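Local coordinates for nucleoside diphosphate kinase (Encephalitozoon cuniculi, PDB 3MPD), which probably transfers the gamma phosphate of ATP to nucleoside diphosphates by a ping-pong mechanism, through a phosphorylated active-site intermediate, to make the other nucleoside triphosphates, at residues Y35-L49 and V66-V80. Residues are numbered along the deposited sequence; the frame is centred on the assembly and turned at random. Where two conformers were deposited one is given.
Sequences YLAASKCVIPKREVL and VEDMMSGMVLAMVWV
Leu36 lays its CD1 methyl over one face of the Trp79 indole, a CH-pi contact 3.9 Å from Leu36 CD1 to the centroid of the five-membered ring of Trp79. Leu36 CG lies anti to the backbone N (chi1 -178°), and chi2 of 65° then turns CD1 over the indole. Trp79 NE1 makes a weak hydrogen bond to Met77 SD. On the same sheet face, Cys41 SG sits 3.9 Å from Leu75 CD1, and Ser39 OG is hydrogen-bonded to Ser39 OG of the second subunit. On the other face, Ala38 CB meets Val78 CG2 at 3.7 Å. Past the end of strand 35-42, Pro44 CG meets Val74 CG1 tip to tip. Leu49 splits its branches: CD1 is 3.5 Å from Met70 CG, and CD2 is 3.6 Å from Met69 CB. Arg46 NH2 makes a 2.7 Å salt bridge to Glu67 OE2, on its syn side but tilted out of the carboxylate plane. The guanidinium and carboxylate planes are 77° apart, while Met70 covers one guanidinium face. Strands 35-42 and 74-80 run antiparallel, with a classic beta bulge where Ala37 and Ala38 face Val78. They are the outermost strand of this chain's four-stranded antiparallel sheet and its neighbour, in the ferredoxin-like NDP kinase fold.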
loop_
_atom_site.group_PDB
_atom_site.type_symbol
_atom_site.label_atom_id
_atom_site.label_comp_id
_atom_site.label_asym_id
_atom_site.label_seq_id
_atom_site.Cartn_x
_atom_site.Cartn_y
_atom_site.Cartn_z
ATOM N N TYR A 35 10.752 -3.747 5.553
ATOM C CA TYR A 35 9.949 -4.674 4.774
ATOM C C TYR A 35 8.478 -4.460 5.029
ATOM O O TYR A 35 8.029 -4.619 6.163
ATOM C CB TYR A 35 10.315 -6.129 5.137
ATOM C CG TYR A 35 11.754 -6.464 4.814
ATOM C CD1 TYR A 35 12.133 -6.778 3.501
ATOM C CD2 TYR A 35 12.734 -6.478 5.816
ATOM C CE1 TYR A 35 13.432 -7.083 3.189
ATOM C CE2 TYR A 35 14.059 -6.797 5.520
ATOM C CZ TYR A 35 14.399 -7.088 4.197
ATOM O OH TYR A 35 15.684 -7.429 3.875
ATOM N N LEU A 36 7.719 -4.133 3.983
ATOM C CA LEU A 36 6.263 -4.067 4.115
ATOM C C LEU A 36 5.679 -5.457 4.374
ATOM O O LEU A 36 5.981 -6.398 3.624
ATOM C CB LEU A 36 5.649 -3.452 2.849
ATOM C CG LEU A 36 4.132 -3.268 2.860
ATOM C CD1 LEU A 36 3.752 -2.249 3.949
ATOM C CD2 LEU A 36 3.609 -2.836 1.494
ATOM N N ALA A 37 4.868 -5.594 5.433
ATOM C CA ALA A 37 4.240 -6.900 5.804
ATOM C C ALA A 37 2.712 -6.909 5.839
ATOM O O ALA A 37 2.090 -7.981 5.808
ATOM C CB ALA A 37 4.783 -7.432 7.178
ATOM N N ALA A 38 2.099 -5.731 5.943
ATOM C CA ALA A 38 0.636 -5.660 5.917
ATOM C C ALA A 38 0.254 -4.288 5.475
ATOM O O ALA A 38 1.022 -3.352 5.658
ATOM C CB ALA A 38 0.024 -5.963 7.302
ATOM N N SER A 39 -0.952 -4.190 4.922
ATOM C CA SER A 39 -1.488 -2.998 4.284
ATOM C C SER A 39 -2.999 -3.134 4.296
ATOM O O SER A 39 -3.534 -4.239 4.009
ATOM C CB SER A 39 -1.035 -2.959 2.831
ATOM O OG SER A 39 -1.024 -1.633 2.347
ATOM N N LYS A 40 -3.694 -2.051 4.634
ATOM C CA LYS A 40 -5.146 -2.070 4.671
ATOM C C LYS A 40 -5.664 -0.640 4.574
ATOM O O LYS A 40 -5.196 0.235 5.296
ATOM C CB LYS A 40 -5.657 -2.735 5.983
ATOM C CG LYS A 40 -7.162 -2.886 6.070
ATOM C CD LYS A 40 -7.627 -3.509 7.398
ATOM C CE LYS A 40 -9.153 -3.627 7.389
ATOM N NZ LYS A 40 -9.813 -3.443 8.734
ATOM N N CYS A 41 -6.629 -0.426 3.682
ATOM C CA CYS A 41 -7.377 0.824 3.608
ATOM C C CYS A 41 -8.568 0.723 4.555
ATOM O O CYS A 41 -9.357 -0.225 4.458
ATOM C CB CYS A 41 -7.890 1.070 2.188
ATOM S SG CYS A 41 -6.584 1.340 0.934
ATOM N N VAL A 42 -8.697 1.689 5.470
ATOM C CA VAL A 42 -9.825 1.683 6.427
ATOM C C VAL A 42 -10.376 3.079 6.647
ATOM O O VAL A 42 -9.604 4.035 6.717
ATOM C CB VAL A 42 -9.412 1.216 7.851
ATOM C CG1 VAL A 42 -10.638 0.598 8.588
ATOM C CG2 VAL A 42 -8.265 0.246 7.809
ATOM N N ILE A 43 -11.704 3.159 6.791
ATOM C CA ILE A 43 -12.394 4.329 7.292
ATOM C C ILE A 43 -12.436 4.091 8.807
ATOM O O ILE A 43 -13.173 3.226 9.249
ATOM C CB ILE A 43 -13.844 4.383 6.744
ATOM C CG1 ILE A 43 -13.864 4.133 5.222
ATOM C CG2 ILE A 43 -14.579 5.689 7.187
ATOM C CD1 ILE A 43 -13.930 2.602 4.841
ATOM N N PRO A 44 -11.624 4.825 9.595
ATOM C CA PRO A 44 -11.528 4.504 11.015
ATOM C C PRO A 44 -12.857 4.681 11.789
ATOM O O PRO A 44 -13.598 5.634 11.548
ATOM C CB PRO A 44 -10.492 5.496 11.538
ATOM C CG PRO A 44 -9.690 5.917 10.332
ATOM C CD PRO A 44 -10.691 5.900 9.206
ATOM N N LYS A 45 -13.122 3.743 12.691
ATOM C CA LYS A 45 -14.276 3.787 13.588
ATOM C C LYS A 45 -13.932 4.611 14.846
ATOM O O LYS A 45 -12.805 4.555 15.360
ATOM C CB LYS A 45 -14.689 2.364 13.977
ATOM C CG LYS A 45 -15.334 1.537 12.854
ATOM C CD LYS A 45 -16.600 2.205 12.335
ATOM C CE LYS A 45 -17.667 1.185 12.005
ATOM N NZ LYS A 45 -19.026 1.769 12.224
ATOM N N ARG A 46 -14.895 5.380 15.341
ATOM C CA ARG A 46 -14.651 6.200 16.536
ATOM C C ARG A 46 -14.040 5.410 17.714
ATOM O O ARG A 46 -13.071 5.853 18.328
ATOM C CB ARG A 46 -15.936 6.894 16.965
ATOM C CG ARG A 46 -15.813 7.649 18.276
ATOM C CD ARG A 46 -17.163 8.221 18.674
ATOM N NE ARG A 46 -17.562 9.242 17.709
ATOM C CZ ARG A 46 -17.068 10.480 17.676
ATOM N NH1 ARG A 46 -16.165 10.878 18.572
ATOM N NH2 ARG A 46 -17.498 11.331 16.751
ATOM N N GLU A 47 -14.592 4.231 17.983
ATOM C CA GLU A 47 -14.182 3.391 19.110
ATOM C C GLU A 47 -12.739 2.932 18.958
ATOM O O GLU A 47 -11.980 2.964 19.922
ATOM C CB GLU A 47 -15.101 2.162 19.259
ATOM C CG GLU A 47 -16.580 2.426 18.949
ATOM C CD GLU A 47 -16.909 2.346 17.447
ATOM O OE1 GLU A 47 -17.091 3.422 16.823
ATOM O OE2 GLU A 47 -16.988 1.212 16.898
ATOM N N VAL A 48 -12.370 2.480 17.761
ATOM C CA VAL A 48 -10.983 2.112 17.502
ATOM C C VAL A 48 -9.997 3.282 17.726
ATOM O O VAL A 48 -8.948 3.089 18.338
ATOM C CB VAL A 48 -10.786 1.448 16.112
ATOM C CG1 VAL A 48 -11.189 2.370 14.991
ATOM C CG2 VAL A 48 -9.328 1.020 15.910
ATOM N N LEU A 49 -10.345 4.484 17.264
ATOM C CA LEU A 49 -9.486 5.668 17.466
ATOM C C LEU A 49 -9.271 6.006 18.942
ATOM O O LEU A 49 -8.150 6.317 19.360
ATOM C CB LEU A 49 -10.041 6.880 16.720
ATOM C CG LEU A 49 -9.866 6.812 15.203
ATOM C CD1 LEU A 49 -10.670 7.899 14.551
ATOM C CD2 LEU A 49 -8.394 6.888 14.797
ATOM N N VAL A 66 -9.580 13.084 17.707
ATOM C CA VAL A 66 -10.254 11.879 17.202
ATOM C C VAL A 66 -11.071 12.180 15.920
ATOM O O VAL A 66 -11.034 11.413 14.939
ATOM C CB VAL A 66 -11.132 11.206 18.302
ATOM C CG1 VAL A 66 -12.020 10.098 17.711
ATOM C CG2 VAL A 66 -10.254 10.680 19.425
ATOM N N GLU A 67 -11.789 13.299 15.935
ATOM C CA GLU A 67 -12.637 13.713 14.817
ATOM C C GLU A 67 -11.826 13.877 13.544
ATOM O O GLU A 67 -12.257 13.430 12.478
ATOM C CB GLU A 67 -13.311 15.041 15.142
ATOM C CG GLU A 67 -14.822 15.083 14.906
ATOM C CD GLU A 67 -15.613 14.381 16.013
ATOM O OE1 GLU A 67 -16.249 15.072 16.860
ATOM O OE2 GLU A 67 -15.588 13.127 16.030
ATOM N N ASP A 68 -10.663 14.521 13.671
ATOM C CA ASP A 68 -9.728 14.708 12.565
ATOM C C ASP A 68 -9.318 13.375 11.928
ATOM O O ASP A 68 -9.082 13.308 10.713
ATOM C CB ASP A 68 -8.458 15.450 13.026
ATOM C CG ASP A 68 -8.679 16.958 13.256
ATOM O OD1 ASP A 68 -9.687 17.534 12.763
ATOM O OD2 ASP A 68 -7.819 17.571 13.940
ATOM N N MET A 69 -9.210 12.325 12.739
ATOM C CA MET A 69 -8.776 11.029 12.222
ATOM C C MET A 69 -9.950 10.279 11.596
ATOM O O MET A 69 -9.752 9.246 10.973
ATOM C CB MET A 69 -8.084 10.193 13.305
ATOM C CG MET A 69 -6.647 10.623 13.576
ATOM S SD MET A 69 -5.603 10.301 12.143
ATOM C CE MET A 69 -5.575 8.518 12.154
ATOM N N MET A 70 -11.162 10.814 11.740
ATOM C CA MET A 70 -12.355 10.167 11.187
ATOM C C MET A 70 -12.825 10.724 9.833
ATOM O O MET A 70 -13.824 10.237 9.278
ATOM C CB MET A 70 -13.501 10.222 12.198
ATOM C CG MET A 70 -13.681 8.953 13.011
ATOM S SD MET A 70 -14.497 9.417 14.522
ATOM C CE MET A 70 -16.190 9.720 13.981
ATOM N N SER A 71 -12.102 11.708 9.300
ATOM C CA SER A 71 -12.534 12.497 8.140
ATOM C C SER A 71 -12.321 11.782 6.802
ATOM O O SER A 71 -12.608 12.339 5.730
ATOM C CB SER A 71 -11.837 13.871 8.126
ATOM O OG SER A 71 -10.425 13.767 7.844
ATOM N N GLY A 72 -11.811 10.557 6.851
ATOM C CA GLY A 72 -11.589 9.814 5.624
ATOM C C GLY A 72 -10.728 8.583 5.778
ATOM O O GLY A 72 -10.266 8.257 6.877
ATOM N N MET A 73 -10.542 7.899 4.651
ATOM C CA MET A 73 -9.781 6.661 4.578
ATOM C C MET A 73 -8.340 6.895 5.021
ATOM O O MET A 73 -7.740 7.949 4.697
ATOM C CB MET A 73 -9.808 6.168 3.137
ATOM C CG MET A 73 -9.453 4.708 2.916
ATOM S SD MET A 73 -9.301 4.464 1.139
ATOM C CE MET A 73 -7.591 4.926 0.871
ATOM N N VAL A 74 -7.798 5.926 5.767
ATOM C CA VAL A 74 -6.387 5.911 6.142
ATOM C C VAL A 74 -5.770 4.703 5.456
ATOM O O VAL A 74 -6.492 3.767 5.111
ATOM C CB VAL A 74 -6.151 5.806 7.702
ATOM C CG1 VAL A 74 -6.671 7.050 8.431
ATOM C CG2 VAL A 74 -6.777 4.556 8.302
ATOM N N LEU A 75 -4.450 4.731 5.244
ATOM C CA LEU A 75 -3.698 3.533 4.839
ATOM C C LEU A 75 -2.859 2.996 5.999
ATOM O O LEU A 75 -1.841 3.601 6.386
ATOM C CB LEU A 75 -2.830 3.791 3.588
ATOM C CG LEU A 75 -2.036 2.599 3.006
ATOM C CD1 LEU A 75 -2.984 1.481 2.538
ATOM C CD2 LEU A 75 -1.135 3.050 1.850
ATOM N N ALA A 76 -3.304 1.876 6.552
ATOM C CA ALA A 76 -2.656 1.249 7.695
ATOM C C ALA A 76 -1.664 0.183 7.223
ATOM O O ALA A 76 -2.020 -0.674 6.401
ATOM C CB ALA A 76 -3.701 0.623 8.607
ATOM N N MET A 77 -0.446 0.220 7.766
ATOM C CA MET A 77 0.630 -0.687 7.334
ATOM C C MET A 77 1.427 -1.233 8.491
ATOM O O MET A 77 1.539 -0.593 9.541
ATOM C CB MET A 77 1.648 0.075 6.423
ATOM C CG MET A 77 1.080 0.477 5.082
ATOM S SD MET A 77 2.039 1.716 4.156
ATOM C CE MET A 77 1.663 3.212 5.035
ATOM N N VAL A 78 2.052 -2.376 8.247
ATOM C CA VAL A 78 3.075 -2.893 9.134
ATOM C C VAL A 78 4.380 -2.976 8.352
ATOM O O VAL A 78 4.422 -3.504 7.242
ATOM C CB VAL A 78 2.713 -4.293 9.700
ATOM C CG1 VAL A 78 3.786 -4.783 10.704
ATOM C CG2 VAL A 78 1.333 -4.264 10.352
ATOM N N TRP A 79 5.437 -2.430 8.944
ATOM C CA TRP A 79 6.766 -2.458 8.357
ATOM C C TRP A 79 7.691 -3.179 9.331
ATOM O O TRP A 79 7.645 -2.924 10.534
ATOM C CB TRP A 79 7.266 -1.028 8.082
ATOM C CG TRP A 79 6.605 -0.369 6.913
ATOM C CD1 TRP A 79 5.409 0.318 6.917
ATOM C CD2 TRP A 79 7.083 -0.330 5.547
ATOM N NE1 TRP A 79 5.135 0.798 5.641
ATOM C CE2 TRP A 79 6.140 0.421 4.791
ATOM C CE3 TRP A 79 8.208 -0.852 4.898
ATOM C CZ2 TRP A 79 6.287 0.651 3.421
ATOM C CZ3 TRP A 79 8.359 -0.617 3.541
ATOM C CH2 TRP A 79 7.391 0.122 2.809
ATOM N N VAL A 80 8.511 -4.092 8.804
ATOM C CA VAL A 80 9.350 -4.962 9.637
ATOM C C VAL A 80 10.820 -4.757 9.298
ATOM O O VAL A 80 11.172 -4.515 8.131
ATOM C CB VAL A 80 8.975 -6.450 9.392
ATOM C CG1 VAL A 80 9.911 -7.421 10.143
ATOM C CG2 VAL A 80 7.529 -6.693 9.804
#